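Local coordinates for protein angiotensin-converting enzyme (Anopheles gambiae, PDB 6S1Y) that is a zinc metallopeptidase of the angiotensin-converting enzyme family that probably removes dipeptides from the C-terminal ends of peptide substrates, at residues P306-K317 with D337-T345. Residues are numbered along the deposited sequence; the frame is centred on the assembly and turned at random.
Sequences PQTFWDKSILEK and DDVRIKQCT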
loop_
_atom_site.group_PDB
_atom_site.type_symbol
_atom_site.label_atom_id
_atom_site.label_comp_id
_atom_site.label_asym_id
_atom_site.label_seq_id
_atom_site.Cartn_x
_atom_site.Cartn_y
_atom_site.Cartn_z
ATOM N N PRO A 306 -12.684 19.374 -2.507
ATOM C CA PRO A 306 -12.631 20.781 -2.934
ATOM C C PRO A 306 -12.303 20.911 -4.407
ATOM O O PRO A 306 -11.767 19.999 -5.049
ATOM C CB PRO A 306 -11.512 21.376 -2.074
ATOM C CG PRO A 306 -10.578 20.166 -1.790
ATOM C CD PRO A 306 -11.519 18.985 -1.675
ATOM N N GLN A 307 -12.613 22.099 -4.940
ATOM C CA GLN A 307 -12.373 22.365 -6.357
ATOM C C GLN A 307 -10.884 22.343 -6.683
ATOM O O GLN A 307 -10.494 21.949 -7.782
ATOM C CB GLN A 307 -13.003 23.716 -6.751
ATOM C CG GLN A 307 -12.868 24.059 -8.221
ATOM C CD GLN A 307 -13.680 23.134 -9.097
ATOM O OE1 GLN A 307 -14.779 22.697 -8.716
ATOM N NE2 GLN A 307 -13.140 22.803 -10.273
ATOM N N THR A 308 -10.039 22.800 -5.759
ATOM C CA THR A 308 -8.592 22.691 -5.967
ATOM C C THR A 308 -8.197 21.260 -6.361
ATOM O O THR A 308 -7.359 21.051 -7.254
ATOM C CB THR A 308 -7.852 23.124 -4.702
ATOM O OG1 THR A 308 -8.150 24.497 -4.421
ATOM C CG2 THR A 308 -6.355 22.986 -4.872
ATOM N N PHE A 309 -8.826 20.260 -5.741
ATOM C CA PHE A 309 -8.521 18.878 -6.086
ATOM C C PHE A 309 -8.752 18.605 -7.569
ATOM O O PHE A 309 -7.918 17.968 -8.229
ATOM C CB PHE A 309 -9.362 17.908 -5.255
ATOM C CG PHE A 309 -9.259 16.502 -5.729
ATOM C CD1 PHE A 309 -10.078 16.042 -6.751
ATOM C CD2 PHE A 309 -8.305 15.647 -5.195
ATOM C CE1 PHE A 309 -9.960 14.742 -7.218
ATOM C CE2 PHE A 309 -8.189 14.342 -5.652
ATOM C CZ PHE A 309 -9.009 13.888 -6.663
ATOM N N TRP A 310 -9.912 19.034 -8.103
ATOM C CA TRP A 310 -10.222 18.793 -9.508
ATOM C C TRP A 310 -9.341 19.621 -10.441
ATOM O O TRP A 310 -9.034 19.176 -11.553
ATOM C CB TRP A 310 -11.701 19.090 -9.793
ATOM C CG TRP A 310 -12.646 18.209 -9.035
ATOM C CD1 TRP A 310 -13.392 18.549 -7.944
ATOM C CD2 TRP A 310 -12.923 16.832 -9.298
ATOM N NE1 TRP A 310 -14.131 17.472 -7.521
ATOM C CE2 TRP A 310 -13.850 16.399 -8.329
ATOM C CE3 TRP A 310 -12.466 15.914 -10.256
ATOM C CZ2 TRP A 310 -14.333 15.088 -8.294
ATOM C CZ3 TRP A 310 -12.952 14.634 -10.227
ATOM C CH2 TRP A 310 -13.881 14.224 -9.253
ATOM N N ASP A 311 -8.938 20.829 -10.019
ATOM C CA ASP A 311 -8.170 21.699 -10.911
ATOM C C ASP A 311 -6.765 21.157 -11.126
ATOM O O ASP A 311 -6.270 21.118 -12.251
ATOM C CB ASP A 311 -8.051 23.116 -10.348
ATOM C CG ASP A 311 -9.369 23.859 -10.304
ATOM O OD1 ASP A 311 -10.279 23.563 -11.131
ATOM O OD2 ASP A 311 -9.474 24.755 -9.423
ATOM N N LYS A 312 -6.108 20.744 -10.035
ATOM C CA LYS A 312 -4.678 20.473 -10.022
ATOM C C LYS A 312 -4.322 18.990 -9.993
ATOM O O LYS A 312 -3.148 18.655 -10.145
ATOM C CB LYS A 312 -4.043 21.184 -8.810
ATOM C CG LYS A 312 -4.222 22.706 -8.836
ATOM C CD LYS A 312 -3.680 23.364 -7.571
ATOM C CE LYS A 312 -3.798 24.890 -7.640
ATOM N NZ LYS A 312 -3.480 25.561 -6.333
ATOM N N SER A 313 -5.291 18.093 -9.825
ATOM C CA SER A 313 -5.002 16.667 -9.840
ATOM C C SER A 313 -4.713 16.170 -11.248
ATOM O O SER A 313 -5.147 16.748 -12.243
ATOM C CB SER A 313 -6.157 15.860 -9.252
ATOM O OG SER A 313 -6.187 15.985 -7.832
ATOM N N ILE A 314 -3.931 15.094 -11.315
ATOM C CA ILE A 314 -3.632 14.377 -12.552
ATOM C C ILE A 314 -4.307 13.011 -12.437
ATOM O O ILE A 314 -3.842 12.149 -11.675
ATOM C CB ILE A 314 -2.117 14.236 -12.755
ATOM C CG1 ILE A 314 -1.434 15.608 -12.825
ATOM C CG2 ILE A 314 -1.826 13.430 -13.995
ATOM C CD1 ILE A 314 0.099 15.515 -12.923
ATOM N N LEU A 315 -5.377 12.790 -13.204
ATOM C CA LEU A 315 -6.211 11.599 -13.073
ATOM C C LEU A 315 -6.180 10.687 -14.288
ATOM O O LEU A 315 -6.881 9.674 -14.289
ATOM C CB LEU A 315 -7.673 11.991 -12.813
ATOM C CG LEU A 315 -7.913 13.090 -11.784
ATOM C CD1 LEU A 315 -9.405 13.361 -11.632
ATOM C CD2 LEU A 315 -7.333 12.715 -10.445
ATOM N N GLU A 316 -5.435 11.037 -15.328
ATOM C CA GLU A 316 -5.169 10.160 -16.460
ATOM C C GLU A 316 -3.680 10.281 -16.747
ATOM O O GLU A 316 -3.044 11.262 -16.343
ATOM C CB GLU A 316 -5.922 10.530 -17.742
ATOM C CG GLU A 316 -7.435 10.516 -17.673
ATOM C CD GLU A 316 -8.103 10.305 -19.044
ATOM O OE1 GLU A 316 -7.421 10.418 -20.094
ATOM O OE2 GLU A 316 -9.316 10.010 -19.058
ATOM N N LYS A 317 -3.128 9.310 -17.474
ATOM C CA LYS A 317 -1.754 9.441 -17.952
ATOM C C LYS A 317 -1.693 10.552 -18.997
ATOM O O LYS A 317 -2.426 10.495 -19.990
ATOM C CB LYS A 317 -1.242 8.137 -18.559
ATOM C CG LYS A 317 0.277 8.100 -18.737
ATOM C CD LYS A 317 0.719 6.784 -19.389
ATOM C CE LYS A 317 2.217 6.732 -19.654
ATOM N NZ LYS A 317 2.584 5.512 -20.446
ATOM N N ASP A 337 -7.333 22.843 1.780
ATOM C CA ASP A 337 -8.032 22.290 0.626
ATOM C C ASP A 337 -7.136 22.090 -0.582
ATOM O O ASP A 337 -7.638 21.786 -1.667
ATOM C CB ASP A 337 -9.234 23.167 0.239
ATOM C CG ASP A 337 -10.341 23.108 1.281
ATOM O OD1 ASP A 337 -10.123 22.424 2.310
ATOM O OD2 ASP A 337 -11.415 23.725 1.075
ATOM N N ASP A 338 -5.819 22.229 -0.450
ATOM C CA ASP A 338 -4.945 21.899 -1.578
ATOM C C ASP A 338 -4.505 20.451 -1.375
ATOM O O ASP A 338 -3.554 20.161 -0.628
ATOM C CB ASP A 338 -3.773 22.855 -1.705
ATOM C CG ASP A 338 -2.953 22.596 -2.972
ATOM O OD1 ASP A 338 -3.322 21.689 -3.762
ATOM O OD2 ASP A 338 -1.923 23.294 -3.163
ATOM N N VAL A 339 -5.229 19.549 -2.031
ATOM C CA VAL A 339 -5.023 18.112 -1.935
ATOM C C VAL A 339 -5.165 17.547 -3.338
ATOM O O VAL A 339 -6.040 17.981 -4.101
ATOM C CB VAL A 339 -6.023 17.458 -0.951
ATOM C CG1 VAL A 339 -5.742 17.927 0.483
ATOM C CG2 VAL A 339 -7.461 17.764 -1.342
ATOM N N ARG A 340 -4.298 16.593 -3.689
ATOM C CA ARG A 340 -4.248 16.160 -5.075
ATOM C C ARG A 340 -3.902 14.682 -5.192
ATOM O O ARG A 340 -3.135 14.132 -4.399
ATOM C CB ARG A 340 -3.220 16.962 -5.888
ATOM C CG ARG A 340 -3.232 18.443 -5.623
ATOM C CD ARG A 340 -2.234 19.179 -6.501
ATOM N NE ARG A 340 -1.838 20.448 -5.894
ATOM C CZ ARG A 340 -0.910 21.258 -6.386
ATOM N NH1 ARG A 340 -0.284 20.943 -7.505
ATOM N NH2 ARG A 340 -0.606 22.379 -5.746
ATOM N N ILE A 341 -4.443 14.069 -6.239
ATOM C CA ILE A 341 -4.114 12.708 -6.620
ATOM C C ILE A 341 -3.421 12.751 -7.966
ATOM O O ILE A 341 -3.825 13.501 -8.865
ATOM C CB ILE A 341 -5.377 11.815 -6.661
ATOM C CG1 ILE A 341 -5.809 11.494 -5.230
ATOM C CG2 ILE A 341 -5.128 10.560 -7.497
ATOM C CD1 ILE A 341 -7.150 10.750 -5.105
ATOM N N LYS A 342 -2.384 11.936 -8.106
ATOM C CA LYS A 342 -1.718 11.704 -9.379
ATOM C C LYS A 342 -1.864 10.212 -9.654
ATOM O O LYS A 342 -1.265 9.381 -8.957
ATOM C CB LYS A 342 -0.255 12.143 -9.325
ATOM C CG LYS A 342 0.522 11.879 -10.598
ATOM C CD LYS A 342 1.819 12.708 -10.642
ATOM C CE LYS A 342 2.699 12.490 -9.409
ATOM N NZ LYS A 342 3.392 11.177 -9.423
ATOM N N GLN A 343 -2.681 9.871 -10.640
ATOM C CA GLN A 343 -2.989 8.486 -10.944
ATOM C C GLN A 343 -3.150 8.330 -12.443
ATOM O O GLN A 343 -3.882 9.100 -13.080
ATOM C CB GLN A 343 -4.267 8.028 -10.227
ATOM C CG GLN A 343 -4.556 6.537 -10.399
ATOM C CD GLN A 343 -5.680 6.041 -9.505
ATOM O OE1 GLN A 343 -6.009 6.650 -8.489
ATOM N NE2 GLN A 343 -6.276 4.912 -9.885
ATOM N N CYS A 344 -2.471 7.334 -13.001
ATOM C CA CYS A 344 -2.605 7.025 -14.425
ATOM C C CYS A 344 -3.759 6.036 -14.598
ATOM O O CYS A 344 -3.625 4.915 -15.074
ATOM C CB CYS A 344 -1.277 6.535 -14.990
ATOM S SG CYS A 344 0.045 7.822 -14.805
ATOM N N THR A 345 -4.934 6.537 -14.216
ATOM C CA THR A 345 -6.159 5.756 -14.145
ATOM C C THR A 345 -6.538 5.092 -15.460
ATOM O O THR A 345 -6.486 5.698 -16.532
ATOM C CB THR A 345 -7.309 6.667 -13.700
ATOM O OG1 THR A 345 -6.876 7.481 -12.600
ATOM C CG2 THR A 345 -8.518 5.842 -13.259
HETATM O O HOH W 1 -4.515 6.821 -18.012
#
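At the small antiparallel strand pair beside the zinc-binding helix 349-368, the chain leaving helix 307-312 adds to strand 339-342 through a single parallel bridge, Ile314 with Lys342; strand 329-332 pairs antiparallel with the other edge. Ser313 OG starts the pairing: it accepts from Ile341 N at 3.0 Å, nearly straight at 166°, and donates to Phe309 O one helical turn back at 2.7 Å. Lying beside its own backbone N (chi1 -75°), this hydroxyl ties the helix end to the strand. Backbone bonds on both sides of Lys342, from Ile314 N to Ile341 O (2.9 Å) and from Gln343 N to Ile314 O (2.8 Å), form the bridge. Beyond it, Thr345 OG1 donates to Leu315 O from well above the carbonyl plane (2.8 Å), while a water joins Lys317 N to Thr345 O.

Where helix 307-312 meets the strand, Phe309 CG stands anti to the backbone N (chi1 170°), bringing ring atom CE2 edge-on to Ile341 CG1 at 3.7 Å; Ser313 OG lies over one ring face, offset toward the rim. On the flank facing Trp38, Arg340 grips Asp338 side-on, NE to OD1 and NH2 to OD2, both on syn lone pairs and close to the guanidinium plane. The extended Lys312 chain lays CD over the centre of one guanidinium face, 3.7 Å from Arg340 CZ. Lys312 NZ stays 4.2 Å from Asp338 OD2, beyond a salt bridge, and that carboxylate probably eases the closeness of the two positive charges. Arg340 also makes cation-pi contacts with Trp38 and Phe333.

Ile341 also touches Glu358 and Ile362 on helix 349-368, and Cys344 is disulfide-bonded to Cys326. A short strand pair packed on the HExxH helix, its partner strand beginning at the ligand-pocket residue Ser329, is consistent with the zincin fold in its largely helical ACE form.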